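Local coordinates for chitin biosynthesis protein CHS5 (Saccharomyces cerevisiae, PDB 4IN3) that forms part of the exomer complex, which exports specific cargo proteins, among them the chitin synthase CHS3, from the trans-Golgi network, at residues L12-A23 with T26-T37. Numbering follows the deposited sequence.
Sequences LLTVGKLDASLA and TTQDHHVIEFPT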
loop_
_atom_site.group_PDB
_atom_site.type_symbol
_atom_site.label_atom_id
_atom_site.label_comp_id
_atom_site.label_asym_id
_atom_site.label_seq_id
_atom_site.Cartn_x
_atom_site.Cartn_y
_atom_site.Cartn_z
ATOM N N LEU A 12 -19.056 -26.651 12.622
ATOM C CA LEU A 12 -19.127 -27.087 11.233
ATOM C C LEU A 12 -18.600 -25.961 10.347
ATOM O O LEU A 12 -18.935 -24.792 10.546
ATOM C CB LEU A 12 -20.558 -27.450 10.831
ATOM C CG LEU A 12 -20.883 -28.944 10.758
ATOM C CD1 LEU A 12 -20.949 -29.570 12.146
ATOM C CD2 LEU A 12 -22.180 -29.169 9.993
ATOM N N LEU A 13 -17.754 -26.307 9.384
ATOM C CA LEU A 13 -17.224 -25.305 8.467
ATOM C C LEU A 13 -17.349 -25.774 7.022
ATOM O O LEU A 13 -17.348 -26.977 6.740
ATOM C CB LEU A 13 -15.768 -24.963 8.803
ATOM C CG LEU A 13 -15.502 -24.348 10.181
ATOM C CD1 LEU A 13 -15.116 -25.417 11.195
ATOM C CD2 LEU A 13 -14.431 -23.261 10.101
ATOM N N THR A 14 -17.474 -24.816 6.111
ATOM C CA THR A 14 -17.584 -25.121 4.692
ATOM C C THR A 14 -16.289 -24.751 3.978
ATOM O O THR A 14 -15.779 -23.638 4.131
ATOM C CB THR A 14 -18.761 -24.367 4.044
ATOM O OG1 THR A 14 -19.962 -24.615 4.788
ATOM C CG2 THR A 14 -18.953 -24.823 2.604
ATOM N N VAL A 15 -15.762 -25.690 3.196
ATOM C CA VAL A 15 -14.505 -25.477 2.480
ATOM C C VAL A 15 -14.722 -24.629 1.217
ATOM O O VAL A 15 -15.371 -25.068 0.267
ATOM C CB VAL A 15 -13.832 -26.815 2.115
ATOM C CG1 VAL A 15 -12.487 -26.570 1.463
ATOM C CG2 VAL A 15 -13.676 -27.684 3.363
ATOM N N GLY A 16 -14.168 -23.417 1.224
ATOM C CA GLY A 16 -14.374 -22.438 0.163
ATOM C C GLY A 16 -13.248 -22.380 -0.857
ATOM O O GLY A 16 -12.662 -23.417 -1.184
ATOM N N LYS A 17 -12.955 -21.177 -1.364
ATOM C CA LYS A 17 -11.843 -20.964 -2.300
ATOM C C LYS A 17 -10.562 -21.578 -1.736
ATOM O O LYS A 17 -10.239 -21.405 -0.555
ATOM C CB LYS A 17 -11.634 -19.468 -2.571
ATOM C CG LYS A 17 -11.066 -19.151 -3.954
ATOM C CD LYS A 17 -11.015 -17.646 -4.213
ATOM C CE LYS A 17 -9.588 -17.119 -4.166
ATOM N NZ LYS A 17 -9.525 -15.654 -4.423
ATOM N N LEU A 18 -9.830 -22.300 -2.575
ATOM C CA LEU A 18 -8.737 -23.121 -2.066
ATOM C C LEU A 18 -7.408 -22.904 -2.799
ATOM O O LEU A 18 -7.385 -22.612 -3.994
ATOM C CB LEU A 18 -9.161 -24.594 -2.096
ATOM C CG LEU A 18 -8.156 -25.720 -1.854
ATOM C CD1 LEU A 18 -8.730 -26.803 -0.944
ATOM C CD2 LEU A 18 -7.735 -26.326 -3.182
ATOM N N ASP A 19 -6.307 -23.050 -2.065
ATOM C CA ASP A 19 -4.966 -22.904 -2.614
ATOM C C ASP A 19 -4.195 -24.194 -2.332
ATOM O O ASP A 19 -4.772 -25.155 -1.816
ATOM C CB ASP A 19 -4.279 -21.696 -1.968
ATOM C CG ASP A 19 -2.978 -21.327 -2.649
ATOM O OD1 ASP A 19 -2.795 -21.732 -3.818
ATOM O OD2 ASP A 19 -2.141 -20.640 -2.026
ATOM N N ALA A 20 -2.916 -24.236 -2.703
ATOM C CA ALA A 20 -2.037 -25.314 -2.268
ATOM C C ALA A 20 -1.667 -25.011 -0.824
ATOM O O ALA A 20 -1.444 -25.907 -0.011
ATOM C CB ALA A 20 -0.793 -25.375 -3.123
ATOM N N SER A 21 -1.621 -23.717 -0.522
ATOM C CA SER A 21 -1.274 -23.206 0.800
ATOM C C SER A 21 -2.469 -23.155 1.747
ATOM O O SER A 21 -2.443 -23.742 2.832
ATOM C CB SER A 21 -0.663 -21.802 0.674
ATOM O OG SER A 21 -0.355 -21.256 1.944
ATOM N N LEU A 22 -3.520 -22.457 1.332
ATOM C CA LEU A 22 -4.622 -22.177 2.238
ATOM C C LEU A 22 -5.997 -22.542 1.697
ATOM O O LEU A 22 -6.277 -22.400 0.506
ATOM C CB LEU A 22 -4.638 -20.695 2.607
ATOM C CG LEU A 22 -3.392 -20.044 3.194
ATOM C CD1 LEU A 22 -3.560 -18.538 3.188
ATOM C CD2 LEU A 22 -3.109 -20.541 4.609
ATOM N N ALA A 23 -6.849 -23.008 2.602
ATOM C CA ALA A 23 -8.275 -23.086 2.352
ATOM C C ALA A 23 -8.889 -21.947 3.152
ATOM O O ALA A 23 -8.382 -21.570 4.214
ATOM C CB ALA A 23 -8.835 -24.408 2.799
ATOM N N THR A 26 -15.747 -21.142 5.978
ATOM C CA THR A 26 -16.820 -20.263 6.427
ATOM C C THR A 26 -17.772 -20.970 7.384
ATOM O O THR A 26 -18.170 -22.113 7.150
ATOM C CB THR A 26 -17.632 -19.689 5.249
ATOM O OG1 THR A 26 -18.313 -20.749 4.567
ATOM C CG2 THR A 26 -16.724 -18.952 4.271
ATOM N N THR A 27 -18.126 -20.283 8.465
ATOM C CA THR A 27 -19.128 -20.786 9.396
ATOM C C THR A 27 -20.479 -20.130 9.114
ATOM O O THR A 27 -20.582 -19.255 8.253
ATOM C CB THR A 27 -18.716 -20.534 10.853
ATOM O OG1 THR A 27 -18.284 -19.176 10.994
ATOM C CG2 THR A 27 -17.582 -21.461 11.249
ATOM N N GLN A 28 -21.510 -20.551 9.840
ATOM C CA GLN A 28 -22.845 -19.993 9.649
ATOM C C GLN A 28 -23.024 -18.688 10.420
ATOM O O GLN A 28 -23.960 -17.931 10.164
ATOM C CB GLN A 28 -23.925 -21.012 10.023
ATOM C CG GLN A 28 -24.225 -22.019 8.916
ATOM C CD GLN A 28 -24.183 -23.453 9.400
ATOM O OE1 GLN A 28 -23.740 -23.732 10.515
ATOM N NE2 GLN A 28 -24.643 -24.375 8.561
ATOM N N ASP A 29 -22.109 -18.427 11.349
ATOM C CA ASP A 29 -22.100 -17.175 12.103
ATOM C C ASP A 29 -21.208 -16.135 11.420
ATOM O O ASP A 29 -20.931 -15.074 11.969
ATOM C CB ASP A 29 -21.711 -17.397 13.570
ATOM C CG ASP A 29 -20.584 -18.390 13.735
ATOM O OD1 ASP A 29 -19.566 -18.265 13.024
ATOM O OD2 ASP A 29 -20.720 -19.297 14.586
ATOM N N HIS A 30 -20.756 -16.480 10.218
ATOM C CA HIS A 30 -19.980 -15.596 9.345
ATOM C C HIS A 30 -18.566 -15.250 9.811
ATOM O O HIS A 30 -18.103 -14.112 9.654
ATOM C CB HIS A 30 -20.766 -14.326 9.013
ATOM C CG HIS A 30 -22.152 -14.593 8.508
ATOM N ND1 HIS A 30 -22.397 -15.281 7.339
ATOM C CD2 HIS A 30 -23.364 -14.271 9.016
ATOM C CE1 HIS A 30 -23.702 -15.369 7.147
ATOM N NE2 HIS A 30 -24.311 -14.764 8.150
ATOM N N HIS A 31 -17.887 -16.248 10.370
ATOM C CA HIS A 31 -16.441 -16.192 10.537
ATOM C C HIS A 31 -15.787 -16.705 9.245
ATOM O O HIS A 31 -16.254 -17.675 8.637
ATOM C CB HIS A 31 -15.988 -17.068 11.701
ATOM C CG HIS A 31 -16.391 -16.556 13.044
ATOM N ND1 HIS A 31 -17.161 -17.289 13.917
ATOM C CD2 HIS A 31 -16.110 -15.390 13.674
ATOM C CE1 HIS A 31 -17.352 -16.594 15.023
ATOM N NE2 HIS A 31 -16.722 -15.436 14.901
ATOM N N VAL A 32 -14.715 -16.052 8.811
ATOM C CA VAL A 32 -13.938 -16.552 7.682
ATOM C C VAL A 32 -12.525 -16.878 8.156
ATOM O O VAL A 32 -11.831 -16.023 8.710
ATOM C CB VAL A 32 -13.924 -15.565 6.494
ATOM C CG1 VAL A 32 -12.966 -16.046 5.411
ATOM C CG2 VAL A 32 -15.332 -15.413 5.934
ATOM N N ILE A 33 -12.099 -18.117 7.938
ATOM C CA ILE A 33 -10.855 -18.599 8.530
ATOM C C ILE A 33 -9.828 -19.043 7.495
ATOM O O ILE A 33 -10.140 -19.826 6.598
ATOM C CB ILE A 33 -11.128 -19.769 9.505
ATOM C CG1 ILE A 33 -11.899 -19.276 10.730
ATOM C CG2 ILE A 33 -9.831 -20.440 9.942
ATOM C CD1 ILE A 33 -12.262 -20.378 11.708
ATOM N N GLU A 34 -8.607 -18.527 7.619
ATOM C CA GLU A 34 -7.495 -18.998 6.804
ATOM C C GLU A 34 -6.910 -20.248 7.454
ATOM O O GLU A 34 -6.481 -20.216 8.608
ATOM C CB GLU A 34 -6.425 -17.913 6.656
ATOM C CG GLU A 34 -6.915 -16.659 5.959
ATOM C CD GLU A 34 -5.840 -15.999 5.113
ATOM O OE1 GLU A 34 -4.947 -15.339 5.687
ATOM O OE2 GLU A 34 -5.885 -16.156 3.873
ATOM N N PHE A 35 -6.892 -21.351 6.715
ATOM C CA PHE A 35 -6.497 -22.626 7.300
ATOM C C PHE A 35 -5.531 -23.399 6.404
ATOM O O PHE A 35 -5.707 -23.428 5.191
ATOM C CB PHE A 35 -7.745 -23.462 7.579
ATOM C CG PHE A 35 -7.533 -24.564 8.574
ATOM C CD1 PHE A 35 -7.436 -24.283 9.925
ATOM C CD2 PHE A 35 -7.448 -25.886 8.162
ATOM C CE1 PHE A 35 -7.246 -25.294 10.846
ATOM C CE2 PHE A 35 -7.260 -26.905 9.081
ATOM C CZ PHE A 35 -7.159 -26.608 10.426
ATOM N N PRO A 36 -4.499 -24.020 7.002
ATOM C CA PRO A 36 -3.544 -24.822 6.224
ATOM C C PRO A 36 -4.227 -25.992 5.512
ATOM O O PRO A 36 -4.869 -26.820 6.163
ATOM C CB PRO A 36 -2.579 -25.349 7.289
ATOM C CG PRO A 36 -2.666 -24.351 8.395
ATOM C CD PRO A 36 -4.101 -23.905 8.416
ATOM N N THR A 37 -4.083 -26.057 4.190
ATOM C CA THR A 37 -4.733 -27.091 3.389
ATOM C C THR A 37 -4.172 -28.477 3.707
ATOM O O THR A 37 -4.854 -29.491 3.533
ATOM C CB THR A 37 -4.566 -26.820 1.879
ATOM O OG1 THR A 37 -4.622 -25.410 1.627
ATOM C CG2 THR A 37 -5.656 -27.526 1.079
HETATM O O HOH W 1 -20.931 -23.002 11.329
#
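A23 and F35 exchange two backbone hydrogen bonds, A23 N to F35 O and F35 N to A23 O, both 2.9 Å. Two residues further along, past the non-hydrogen-bonded pair L22-P36, T37 N gives a nearly straight bond to S21 O (3.1 Å) but approaches from above the carbonyl plane. At the other end T14 and T26 form a second antiparallel hydrogen-bonded pair, T14 N to T26 O at 3.0 Å and T26 N to T14 O at 3.1 Å. A water takes the N-H of Q28 and donates to L12 O and Q28 OE1, bridging the segments where T26-T37 turns back. Within that turn T27 OG1 accepts from H31 N and donates to D29 OD1 (2.6 Å). This leaves the T27 methyl, CG2, anti to its carbonyl carbon and 3.7 Å from L13 CG, the two side chains lying alongside each other. The L13 side chain crosses that of I33 at about a right angle, CD2 touching I33 CD1 at 3.9 Å, while L18 CD1 meets T37 CG2 at the far end. T26 OG1 is hydrogen-bonded to N378 of a BCH1 chain, and F35 packs on M52 of the second CHS5 copy. Strand 22-26 thus runs between strands 9-18 and 32-36, the three-strand meander of the four-stranded antiparallel sheet of this N-terminal CHS5 piece, with strand 49-57 on the other side of 9-18.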